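Local coordinates for homoserine dehydrogenase (Thermoplasma acidophilum, PDB 3ING), which probably catalyses the NADP-dependent interconversion of aspartate semialdehyde and homoserine, a step on the way to threonine and methionine, at residues A[97-102]-A[117-122]; A[8-13]-A[88-93]; A[110-115]-A[136-141]. All coordinates share one frame; numbering follows the deposited sequence.

Contact 1: residues A[97-102]-A[117-122]; sequences VREYSL and NKSGLA. With NDP (NADPH dihydro-nicotinamide-adenine-dinucleotide phosphate), chain C.
E99 of helix 97-108 reaches across to G120 and N117. CB rests on the glycine backbone, 3.6 Å from G120 CA; with no side chain at G120 in the way, the CA atoms of E99 and G120 approach to 4.9 Å. CG of E99 then passes the amide of N117, 3.4 Å from N117 ND2. A bend at chi2 (88°) swings the carboxylate round to N117; the carboxylate and amide planes are 78° apart. OE2 takes a hydrogen bond from N117 ND2 on its anti lone pair at 2.9 Å, and also lies against S119 CB. OE1 pairs with S93 OG instead. The guanidinium of R98 lies between E99 CD on one face and, on the opposite face, N6A of the NADPH adenine, 3.7 Å above the plane. R98 NH2 and E99 OE2 attract by charge alone at 3.2 Å; the hydrogen bond of R98 NH2 goes to T90 OG1. The amide of N117 is gripped at both ends: ND2 is hydrogen-bonded to E99 OE2 and T90 OG1, and OD1 caps the start of helix 119-135 by accepting from S119 N at 2.8 Å, which should resist a flip. Around this helix-to-helix junction, E99 and N117 both touch D88 of strand 85-88, while K118 extends toward the nicotinamide and, with L121, packs on helix 212-226.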
loop_
_atom_site.group_PDB
_atom_site.type_symbol
_atom_site.label_atom_id
_atom_site.label_comp_id
_atom_site.label_asym_id
_atom_site.label_seq_id
_atom_site.Cartn_x
_atom_site.Cartn_y
_atom_site.Cartn_z
ATOM N N VAL A 97 -26.982 -6.732 12.776
ATOM C CA VAL A 97 -28.156 -5.856 12.649
ATOM C C VAL A 97 -27.933 -4.527 13.362
ATOM O O VAL A 97 -28.293 -3.473 12.846
ATOM C CB VAL A 97 -29.425 -6.601 13.159
ATOM C CG1 VAL A 97 -30.610 -5.689 13.183
ATOM C CG2 VAL A 97 -29.667 -7.866 12.274
ATOM N N ARG A 98 -27.314 -4.577 14.548
ATOM C CA ARG A 98 -27.006 -3.377 15.303
ATOM C C ARG A 98 -26.096 -2.419 14.495
ATOM O O ARG A 98 -26.321 -1.195 14.444
ATOM C CB ARG A 98 -26.340 -3.760 16.641
ATOM C CG ARG A 98 -26.026 -2.547 17.510
ATOM C CD ARG A 98 -25.339 -2.875 18.843
ATOM N NE ARG A 98 -24.059 -3.555 18.663
ATOM C CZ ARG A 98 -22.938 -2.951 18.240
ATOM N NH1 ARG A 98 -22.901 -1.655 17.914
ATOM N NH2 ARG A 98 -21.845 -3.658 18.111
ATOM N N GLU A 99 -25.105 -2.997 13.833
ATOM C CA GLU A 99 -24.148 -2.257 13.036
ATOM C C GLU A 99 -24.815 -1.663 11.795
ATOM O O GLU A 99 -24.616 -0.485 11.461
ATOM C CB GLU A 99 -23.004 -3.177 12.654
ATOM C CG GLU A 99 -22.103 -3.653 13.843
ATOM C CD GLU A 99 -22.541 -4.925 14.581
ATOM O OE1 GLU A 99 -23.697 -5.371 14.401
ATOM O OE2 GLU A 99 -21.718 -5.448 15.408
ATOM N N TYR A 100 -25.599 -2.484 11.096
ATOM C CA TYR A 100 -26.360 -1.979 9.973
ATOM C C TYR A 100 -27.212 -0.774 10.389
ATOM O O TYR A 100 -27.244 0.226 9.693
ATOM C CB TYR A 100 -27.242 -3.064 9.334
ATOM C CG TYR A 100 -28.410 -2.508 8.531
ATOM C CD1 TYR A 100 -28.205 -1.839 7.325
ATOM C CD2 TYR A 100 -29.700 -2.637 8.987
ATOM C CE1 TYR A 100 -29.297 -1.327 6.592
ATOM C CE2 TYR A 100 -30.790 -2.106 8.277
ATOM C CZ TYR A 100 -30.564 -1.470 7.081
ATOM O OH TYR A 100 -31.617 -0.961 6.364
ATOM N N SER A 101 -27.912 -0.885 11.509
ATOM C CA SER A 101 -28.753 0.166 11.987
ATOM C C SER A 101 -27.942 1.432 12.272
ATOM O O SER A 101 -28.350 2.540 11.936
ATOM C CB SER A 101 -29.496 -0.305 13.243
ATOM O OG SER A 101 -30.323 -1.429 12.950
ATOM N N LEU A 102 -26.788 1.258 12.884
ATOM C CA LEU A 102 -25.924 2.363 13.169
ATOM C C LEU A 102 -25.467 3.077 11.904
ATOM O O LEU A 102 -25.560 4.287 11.844
ATOM C CB LEU A 102 -24.734 1.885 13.989
ATOM C CG LEU A 102 -23.705 2.885 14.459
ATOM C CD1 LEU A 102 -24.311 3.853 15.453
ATOM C CD2 LEU A 102 -22.525 2.088 15.054
ATOM N N ASN A 117 -15.213 -2.697 13.129
ATOM C CA ASN A 117 -16.116 -3.790 13.467
ATOM C C ASN A 117 -16.460 -4.562 12.182
ATOM O O ASN A 117 -16.841 -3.965 11.191
ATOM C CB ASN A 117 -17.337 -3.196 14.195
ATOM C CG ASN A 117 -18.467 -4.212 14.442
ATOM O OD1 ASN A 117 -18.691 -5.068 13.632
ATOM N ND2 ASN A 117 -19.188 -4.061 15.539
ATOM N N LYS A 118 -16.288 -5.891 12.217
ATOM C CA LYS A 118 -16.445 -6.764 11.056
ATOM C C LYS A 118 -17.831 -7.343 10.883
ATOM O O LYS A 118 -18.140 -7.882 9.813
ATOM C CB LYS A 118 -15.469 -7.935 11.194
ATOM C CG LYS A 118 -14.061 -7.413 11.391
ATOM C CD LYS A 118 -13.129 -8.406 12.042
ATOM C CE LYS A 118 -11.994 -7.645 12.762
ATOM N NZ LYS A 118 -11.102 -8.559 13.530
ATOM N N SER A 119 -18.661 -7.271 11.920
ATOM C CA SER A 119 -19.932 -8.038 11.904
ATOM C C SER A 119 -21.008 -7.466 10.982
ATOM O O SER A 119 -21.753 -8.202 10.335
ATOM C CB SER A 119 -20.486 -8.120 13.313
ATOM O OG SER A 119 -21.635 -8.946 13.355
ATOM N N GLY A 120 -21.125 -6.148 10.946
ATOM C CA GLY A 120 -22.089 -5.514 10.041
ATOM C C GLY A 120 -21.805 -5.891 8.610
ATOM O O GLY A 120 -22.647 -6.406 7.940
ATOM N N LEU A 121 -20.565 -5.680 8.160
ATOM C CA LEU A 121 -20.195 -5.985 6.789
ATOM C C LEU A 121 -20.212 -7.464 6.485
ATOM O O LEU A 121 -20.487 -7.856 5.368
ATOM C CB LEU A 121 -18.803 -5.408 6.489
ATOM C CG LEU A 121 -18.705 -3.877 6.512
ATOM C CD1 LEU A 121 -17.259 -3.405 6.398
ATOM C CD2 LEU A 121 -19.611 -3.255 5.415
ATOM N N ALA A 122 -19.917 -8.300 7.468
ATOM C CA ALA A 122 -19.893 -9.755 7.234
ATOM C C ALA A 122 -21.298 -10.388 7.111
ATOM O O ALA A 122 -21.462 -11.414 6.460
ATOM C CB ALA A 122 -19.061 -10.467 8.328
HETATM P PA NDP C . -13.185 -3.751 23.328
HETATM O O1A NDP C . -11.884 -3.549 23.993
HETATM O O2A NDP C . -14.090 -4.757 23.933
HETATM O O5B NDP C . -13.999 -2.363 23.261
HETATM C C5B NDP C . -15.326 -2.216 22.797
HETATM C C4B NDP C . -15.843 -0.822 23.114
HETATM O O4B NDP C . -17.193 -0.679 22.754
HETATM C C3B NDP C . -15.832 -0.535 24.622
HETATM O O3B NDP C . -15.737 0.859 24.872
HETATM C C2B NDP C . -17.164 -1.040 25.063
HETATM O O2B NDP C . -17.633 -0.473 26.254
HETATM C C1B NDP C . -18.005 -0.542 23.918
HETATM N N9A NDP C . -19.253 -1.265 23.705
HETATM C C8A NDP C . -19.582 -2.573 23.931
HETATM N N7A NDP C . -20.867 -2.759 23.495
HETATM C C5A NDP C . -21.322 -1.595 23.007
HETATM C C6A NDP C . -22.552 -1.268 22.475
HETATM N N6A NDP C . -23.396 -2.223 22.094
HETATM N N1A NDP C . -22.689 0.008 22.060
HETATM C C2A NDP C . -21.706 0.967 22.197
HETATM N N3A NDP C . -20.465 0.658 22.722
HETATM C C4A NDP C . -20.321 -0.642 23.114
HETATM O O3 NDP C . -12.954 -4.116 21.780
HETATM P PN NDP C . -11.660 -3.754 20.897
HETATM O O1N NDP C . -10.577 -4.740 21.191
HETATM O O2N NDP C . -11.410 -2.290 21.070
HETATM O O5D NDP C . -12.164 -4.051 19.382
HETATM C C5D NDP C . -13.134 -3.132 18.878
HETATM C C4D NDP C . -13.528 -3.552 17.466
HETATM O O4D NDP C . -12.365 -3.520 16.670
HETATM C C3D NDP C . -14.053 -4.960 17.367
HETATM O O3D NDP C . -15.214 -5.069 16.535
HETATM C C2D NDP C . -12.882 -5.757 16.827
HETATM O O2D NDP C . -13.277 -6.895 16.110
HETATM C C1D NDP C . -12.208 -4.731 15.947
HETATM N N1N NDP C . -10.812 -5.020 15.671
HETATM C C2N NDP C . -9.936 -5.172 16.714
HETATM C C3N NDP C . -8.638 -5.625 16.530
HETATM C C7N NDP C . -7.708 -5.625 17.683
HETATM O O7N NDP C . -6.393 -5.332 17.399
HETATM N N7N NDP C . -8.126 -5.769 18.933
HETATM C C4N NDP C . -8.008 -5.643 15.141
HETATM C C5N NDP C . -9.045 -5.424 14.075
HETATM C C6N NDP C . -10.369 -5.110 14.374
HETATM P P2B NDP C . -16.795 -0.468 27.621
HETATM O O1X NDP C . -17.848 0.034 28.570
HETATM O O2X NDP C . -15.466 0.337 27.506
HETATM O O3X NDP C . -16.473 -1.911 27.850
#

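Contact 2: residues A[8-13]-A[88-93]; sequences ILMGTG and DCTPAS. With NDP (NADPH dihydro-nicotinamide-adenine-dinucleotide phosphate), chain C.
M10 and D88 form a parallel beta bridge, and just beyond it the chain of residues 88-93 leaves the sheet against G11. The tight part is here. C89 N donates to M10 O at 2.8 Å, and G11 CA comes within 4.6 Å of T90 CA. G11 has a positive phi and no side chain, and the space where a CB would point is already taken by C89 O and T90 N. C89 CB lies 3.6 Å from G11 O, a buried carbonyl oxygen for which the model contains no partner. T90 is held first by its own segment: D88 OD1 accepts from T90 N to make an Asx turn, and from T90 OG1 at 2.6 Å through its syn lone pair. T90 OG1 also meets R98 NH2 and N117 ND2. A chi1 of 65° aims OG1 back at the carboxylate and sets T90 CG2 on the other side, 3.8 Å from M10 CB.

Strand 4-10 leads into G11, T12 and G13, the start of the glycine-rich turn of a Rossmann-type dinucleotide-binding domain, and residues 88-93 form the facing wall of the NADPH site. T12 N binds the adenine-side ribose at O3B (3.0 Å), whereas T90 O accepts from O3D of the nicotinamide ribose at 2.8 Å. P91 CD touches the adenine at C8A.

The looser side lies toward the diphosphate. G13 and C89 do not meet directly; one water accepts from G13 N and donates to C89 O and to O2N of NADPH. At the side of the bridge, L9 CD1 and C89 SG make a lighter apolar contact of 4.0 Å.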
loop_
_atom_site.group_PDB
_atom_site.type_symbol
_atom_site.label_atom_id
_atom_site.label_comp_id
_atom_site.label_asym_id
_atom_site.label_seq_id
_atom_site.Cartn_x
_atom_site.Cartn_y
_atom_site.Cartn_z
ATOM N N ILE A 8 -17.666 11.255 15.187
ATOM C CA ILE A 8 -18.324 10.667 16.330
ATOM C C ILE A 8 -17.704 9.289 16.476
ATOM O O ILE A 8 -17.618 8.538 15.501
ATOM C CB ILE A 8 -19.848 10.552 16.129
ATOM C CG1 ILE A 8 -20.511 11.947 16.245
ATOM C CG2 ILE A 8 -20.418 9.609 17.151
ATOM C CD1 ILE A 8 -21.944 12.015 15.638
ATOM N N LEU A 9 -17.259 8.954 17.687
ATOM C CA LEU A 9 -16.595 7.679 17.928
ATOM C C LEU A 9 -17.453 6.797 18.840
ATOM O O LEU A 9 -17.675 7.146 19.976
ATOM C CB LEU A 9 -15.236 7.895 18.605
ATOM C CG LEU A 9 -14.428 6.635 18.979
ATOM C CD1 LEU A 9 -14.250 5.726 17.708
ATOM C CD2 LEU A 9 -13.060 6.954 19.643
HETATM N N MSE A 10 -17.835 5.625 18.355
HETATM C CA MSE A 10 -18.593 4.669 19.117
HETATM C C MSE A 10 -17.651 3.546 19.545
HETATM O O MSE A 10 -17.141 2.835 18.691
HETATM C CB MSE A 10 -19.679 4.050 18.250
HETATM C CG MSE A 10 -20.742 4.968 17.713
HETATM SE SE MSE A 10 -22.216 5.107 18.937
HETATM C CE MSE A 10 -22.844 3.315 19.214
ATOM N N GLY A 11 -17.418 3.401 20.848
ATOM C CA GLY A 11 -16.507 2.376 21.364
ATOM C C GLY A 11 -15.144 2.938 21.640
ATOM O O GLY A 11 -14.505 3.490 20.753
ATOM N N THR A 12 -14.716 2.812 22.889
ATOM C CA THR A 12 -13.441 3.343 23.386
ATOM C C THR A 12 -12.679 2.297 24.216
ATOM O O THR A 12 -12.198 2.578 25.354
ATOM C CB THR A 12 -13.671 4.593 24.215
ATOM O OG1 THR A 12 -14.832 4.389 25.023
ATOM C CG2 THR A 12 -13.911 5.788 23.288
ATOM N N GLY A 13 -12.568 1.106 23.631
ATOM C CA GLY A 13 -11.827 0.008 24.232
ATOM C C GLY A 13 -10.397 -0.014 23.726
ATOM O O GLY A 13 -9.806 1.037 23.488
ATOM N N ASP A 88 -16.930 3.319 14.048
ATOM C CA ASP A 88 -17.406 2.163 14.809
ATOM C C ASP A 88 -16.264 1.309 15.308
ATOM O O ASP A 88 -15.640 0.600 14.532
ATOM C CB ASP A 88 -18.317 1.306 13.937
ATOM C CG ASP A 88 -18.919 0.129 14.680
ATOM O OD1 ASP A 88 -18.743 0.069 15.899
ATOM O OD2 ASP A 88 -19.597 -0.730 14.033
ATOM N N CYS A 89 -15.962 1.436 16.598
ATOM C CA CYS A 89 -15.019 0.577 17.255
ATOM C C CYS A 89 -15.724 -0.277 18.333
ATOM O O CYS A 89 -15.143 -0.591 19.397
ATOM C CB CYS A 89 -13.906 1.421 17.882
ATOM S SG CYS A 89 -12.819 2.188 16.636
ATOM N N THR A 90 -16.972 -0.604 18.091
ATOM C CA THR A 90 -17.758 -1.440 19.022
ATOM C C THR A 90 -17.494 -2.918 18.686
ATOM O O THR A 90 -17.020 -3.221 17.616
ATOM C CB THR A 90 -19.269 -1.179 18.905
ATOM O OG1 THR A 90 -19.700 -1.583 17.600
ATOM C CG2 THR A 90 -19.596 0.308 19.131
ATOM N N PRO A 91 -17.775 -3.841 19.631
ATOM C CA PRO A 91 -17.571 -5.256 19.365
ATOM C C PRO A 91 -18.586 -5.820 18.396
ATOM O O PRO A 91 -19.683 -5.263 18.226
ATOM C CB PRO A 91 -17.781 -5.898 20.758
ATOM C CG PRO A 91 -17.857 -4.806 21.732
ATOM C CD PRO A 91 -18.282 -3.620 20.987
ATOM N N ALA A 92 -18.242 -6.955 17.792
ATOM C CA ALA A 92 -19.129 -7.658 16.900
ATOM C C ALA A 92 -20.390 -8.133 17.577
ATOM O O ALA A 92 -20.348 -8.756 18.623
ATOM C CB ALA A 92 -18.400 -8.862 16.277
ATOM N N SER A 93 -21.529 -7.820 16.973
ATOM C CA SER A 93 -22.813 -8.454 17.334
ATOM C C SER A 93 -22.902 -9.803 16.626
ATOM O O SER A 93 -22.140 -10.076 15.679
ATOM C CB SER A 93 -23.978 -7.605 16.893
ATOM O OG SER A 93 -24.110 -7.645 15.491
HETATM P PA NDP C . -13.185 -3.751 23.328
HETATM O O1A NDP C . -11.884 -3.549 23.993
HETATM O O2A NDP C . -14.090 -4.757 23.933
HETATM O O5B NDP C . -13.999 -2.363 23.261
HETATM C C5B NDP C . -15.326 -2.216 22.797
HETATM C C4B NDP C . -15.843 -0.822 23.114
HETATM O O4B NDP C . -17.193 -0.679 22.754
HETATM C C3B NDP C . -15.832 -0.535 24.622
HETATM O O3B NDP C . -15.737 0.859 24.872
HETATM C C2B NDP C . -17.164 -1.040 25.063
HETATM O O2B NDP C . -17.633 -0.473 26.254
HETATM C C1B NDP C . -18.005 -0.542 23.918
HETATM N N9A NDP C . -19.253 -1.265 23.705
HETATM C C8A NDP C . -19.582 -2.573 23.931
HETATM N N7A NDP C . -20.867 -2.759 23.495
HETATM C C5A NDP C . -21.322 -1.595 23.007
HETATM C C6A NDP C . -22.552 -1.268 22.475
HETATM N N6A NDP C . -23.396 -2.223 22.094
HETATM N N1A NDP C . -22.689 0.008 22.060
HETATM C C2A NDP C . -21.706 0.967 22.197
HETATM N N3A NDP C . -20.465 0.658 22.722
HETATM C C4A NDP C . -20.321 -0.642 23.114
HETATM O O3 NDP C . -12.954 -4.116 21.780
HETATM P PN NDP C . -11.660 -3.754 20.897
HETATM O O1N NDP C . -10.577 -4.740 21.191
HETATM O O2N NDP C . -11.410 -2.290 21.070
HETATM O O5D NDP C . -12.164 -4.051 19.382
HETATM C C5D NDP C . -13.134 -3.132 18.878
HETATM C C4D NDP C . -13.528 -3.552 17.466
HETATM O O4D NDP C . -12.365 -3.520 16.670
HETATM C C3D NDP C . -14.053 -4.960 17.367
HETATM O O3D NDP C . -15.214 -5.069 16.535
HETATM C C2D NDP C . -12.882 -5.757 16.827
HETATM O O2D NDP C . -13.277 -6.895 16.110
HETATM C C1D NDP C . -12.208 -4.731 15.947
HETATM N N1N NDP C . -10.812 -5.020 15.671
HETATM C C2N NDP C . -9.936 -5.172 16.714
HETATM C C3N NDP C . -8.638 -5.625 16.530
HETATM C C7N NDP C . -7.708 -5.625 17.683
HETATM O O7N NDP C . -6.393 -5.332 17.399
HETATM N N7N NDP C . -8.126 -5.769 18.933
HETATM C C4N NDP C . -8.008 -5.643 15.141
HETATM C C5N NDP C . -9.045 -5.424 14.075
HETATM C C6N NDP C . -10.369 -5.110 14.374
HETATM P P2B NDP C . -16.795 -0.468 27.621
HETATM O O1X NDP C . -17.848 0.034 28.570
HETATM O O2X NDP C . -15.466 0.337 27.506
HETATM O O3X NDP C . -16.473 -1.911 27.850
HETATM O O HOH W 1 -12.819 0.047 20.969
#

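Contact 3: residues A[110-115]-A[136-141]; sequences GMNVVT and SKYIRY. With EDO (1,2-ethanediol), chain H.
V113 and V114 pair with I139 and R140 as parallel strands whose segments run 10° apart, stitched by V113 N to Y138 O (3.0 Å), R140 N to V113 O (2.9 Å) and T115 N to R140 O (2.9 Å). CA-H...O contacts accompany the ladder: I139 CA on V113 O, V114 CA on R140 O and, past the last bond, Y141 CA on T115 O. Ahead of the regular ladder, a side chain supplies the next rung: N112 OD1 accepts from Y138 N at 2.7 Å. That donor stands 35° out of the plane of the amide carbonyl, so it does not follow a lone pair.

K137 crosses N112 at about a right angle, its CB near the same OD1. A bend at chi2 lays the chain along the backbone of 110-112, with K137 CE 3.4 Å from G110 C, and a second at chi4 turns NZ to N135 O. K137 CG also covers M111 O, a buried oxygen without a partner in the model.

The two strands and helix 119-135 between them form a beta-alpha-beta crossover of the Rossmann-type domain, with 139-140 the outermost strand of the sheet within this chain. Schellman motifs end the helices that precede both strands, with G110 and S136 as the residues of positive phi.

On one face V113 and I139 lie side by side, V113 CG1 against I139 CD1 at 3.7 Å, under helices 97-108 and 119-135. T115 CG2 joins the row, 3.8 Å from Y141 CB. On the other face V114 packs on helix 306-321, and R140 leads away from the pairing to salt bridges with D156 and D316. At the exposed end an ethanediol, probably from the crystallisation liquor, lies over one face of the Y138 ring and donates to K137 O.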
loop_
_atom_site.group_PDB
_atom_site.type_symbol
_atom_site.label_atom_id
_atom_site.label_comp_id
_atom_site.label_asym_id
_atom_site.label_seq_id
_atom_site.Cartn_x
_atom_site.Cartn_y
_atom_site.Cartn_z
ATOM N N GLY A 110 -26.271 12.310 7.145
ATOM C CA GLY A 110 -25.275 13.083 6.400
ATOM C C GLY A 110 -23.826 12.730 6.686
ATOM O O GLY A 110 -22.908 13.505 6.368
HETATM N N MSE A 111 -23.594 11.550 7.246
HETATM C CA MSE A 111 -22.264 11.172 7.613
HETATM C C MSE A 111 -21.743 10.006 6.800
HETATM O O MSE A 111 -22.522 9.151 6.341
HETATM C CB MSE A 111 -22.231 10.779 9.081
HETATM C CG MSE A 111 -22.678 11.856 10.024
HETATM SE SE MSE A 111 -22.406 11.314 11.848
HETATM C CE MSE A 111 -23.702 10.754 12.292
ATOM N N ASN A 112 -20.417 9.959 6.618
ATOM C CA ASN A 112 -19.796 8.720 6.115
ATOM C C ASN A 112 -19.437 7.872 7.307
ATOM O O ASN A 112 -19.595 8.313 8.454
ATOM C CB ASN A 112 -18.566 9.012 5.248
ATOM C CG ASN A 112 -18.898 9.769 4.006
ATOM O OD1 ASN A 112 -19.777 9.381 3.222
ATOM N ND2 ASN A 112 -18.188 10.865 3.790
ATOM N N VAL A 113 -18.971 6.640 7.060
ATOM C CA VAL A 113 -18.603 5.741 8.116
ATOM C C VAL A 113 -17.239 5.138 7.953
ATOM O O VAL A 113 -16.826 4.787 6.854
ATOM C CB VAL A 113 -19.668 4.577 8.240
ATOM C CG1 VAL A 113 -19.224 3.511 9.216
ATOM C CG2 VAL A 113 -21.019 5.152 8.678
ATOM N N VAL A 114 -16.534 5.011 9.079
ATOM C CA VAL A 114 -15.309 4.222 9.159
ATOM C C VAL A 114 -15.521 3.144 10.215
ATOM O O VAL A 114 -15.968 3.443 11.319
ATOM C CB VAL A 114 -14.111 5.055 9.565
ATOM C CG1 VAL A 114 -12.962 4.140 9.836
ATOM C CG2 VAL A 114 -13.780 6.110 8.470
ATOM N N THR A 115 -15.215 1.891 9.891
ATOM C CA THR A 115 -15.414 0.846 10.858
ATOM C C THR A 115 -14.215 -0.083 11.001
ATOM O O THR A 115 -13.533 -0.417 10.040
ATOM C CB THR A 115 -16.695 0.018 10.534
ATOM O OG1 THR A 115 -16.986 -0.912 11.619
ATOM C CG2 THR A 115 -16.553 -0.753 9.193
ATOM N N SER A 136 -25.894 8.471 -0.854
ATOM C CA SER A 136 -24.650 9.014 -1.448
ATOM C C SER A 136 -23.518 9.202 -0.421
ATOM O O SER A 136 -22.838 10.242 -0.363
ATOM C CB SER A 136 -24.911 10.316 -2.211
ATOM O OG SER A 136 -25.835 10.086 -3.272
ATOM N N LYS A 137 -23.302 8.168 0.373
ATOM C CA LYS A 137 -22.238 8.208 1.370
ATOM C C LYS A 137 -21.322 7.057 1.137
ATOM O O LYS A 137 -21.572 6.218 0.250
ATOM C CB LYS A 137 -22.784 8.160 2.790
ATOM C CG LYS A 137 -23.752 9.230 3.119
ATOM C CD LYS A 137 -23.109 10.580 3.116
ATOM C CE LYS A 137 -24.097 11.638 3.481
ATOM N NZ LYS A 137 -25.051 11.899 2.369
ATOM N N TYR A 138 -20.239 7.040 1.920
ATOM C CA TYR A 138 -19.190 6.026 1.825
ATOM C C TYR A 138 -18.935 5.357 3.140
ATOM O O TYR A 138 -19.215 5.933 4.185
ATOM C CB TYR A 138 -17.860 6.673 1.401
ATOM C CG TYR A 138 -17.933 7.350 0.059
ATOM C CD1 TYR A 138 -17.817 6.615 -1.114
ATOM C CD2 TYR A 138 -18.165 8.702 -0.049
ATOM C CE1 TYR A 138 -17.893 7.222 -2.365
ATOM C CE2 TYR A 138 -18.255 9.315 -1.302
ATOM C CZ TYR A 138 -18.108 8.569 -2.447
ATOM O OH TYR A 138 -18.201 9.160 -3.690
ATOM N N ILE A 139 -18.385 4.135 3.061
ATOM C CA ILE A 139 -17.901 3.429 4.204
ATOM C C ILE A 139 -16.529 2.876 3.908
ATOM O O ILE A 139 -16.291 2.303 2.828
ATOM C CB ILE A 139 -18.883 2.284 4.645
ATOM C CG1 ILE A 139 -18.337 1.588 5.892
ATOM C CG2 ILE A 139 -19.209 1.294 3.465
ATOM C CD1 ILE A 139 -19.400 0.792 6.708
ATOM N N ARG A 140 -15.606 3.063 4.859
ATOM C CA ARG A 140 -14.285 2.450 4.777
ATOM C C ARG A 140 -14.080 1.537 5.982
ATOM O O ARG A 140 -14.704 1.706 7.047
ATOM C CB ARG A 140 -13.154 3.491 4.621
ATOM C CG ARG A 140 -13.220 4.318 3.342
ATOM C CD ARG A 140 -11.892 5.152 3.145
ATOM N NE ARG A 140 -10.778 4.246 2.884
ATOM C CZ ARG A 140 -10.461 3.758 1.673
ATOM N NH1 ARG A 140 -11.140 4.106 0.615
ATOM N NH2 ARG A 140 -9.444 2.908 1.531
ATOM N N TYR A 141 -13.236 0.528 5.770
ATOM C CA TYR A 141 -13.118 -0.623 6.668
ATOM C C TYR A 141 -11.732 -1.262 6.706
ATOM O O TYR A 141 -11.573 -2.468 6.891
ATOM C CB TYR A 141 -14.240 -1.609 6.318
ATOM C CG TYR A 141 -14.443 -1.875 4.824
ATOM C CD1 TYR A 141 -13.688 -2.837 4.167
ATOM C CD2 TYR A 141 -15.394 -1.186 4.088
ATOM C CE1 TYR A 141 -13.866 -3.100 2.807
ATOM C CE2 TYR A 141 -15.585 -1.456 2.725
ATOM C CZ TYR A 141 -14.804 -2.401 2.091
ATOM O OH TYR A 141 -14.974 -2.675 0.739
HETATM C C1 EDO H . -21.487 6.931 -2.772
HETATM O O1 EDO H . -22.669 6.336 -2.227
HETATM C C2 EDO H . -21.767 7.435 -4.175
HETATM O O2 EDO H . -21.955 8.855 -4.126
#

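In the fold
All three contacts belong to the NAD-binding domain. Contact 2 closes first along the chain; the segments of contacts 1 and 3 then alternate, as helix 97-108, strand 112-115, helix 119-135 and strand 139-140 follow one another. Contacts 2 and 3 reach the same sheet, centres about 15 Å apart, and D88 N probably bonds to V114 O between them. Contact 1 joins helices 97-108 and 119-135, which pack on that sheet, its centre about 11 Å from that of contact 2 and about 12 Å from that of contact 3. It meets contact 2 at T90, P91 and S93. Contacts 1 and 2 touch NADPH at one end of the sheet; contact 3 adds its outermost strand.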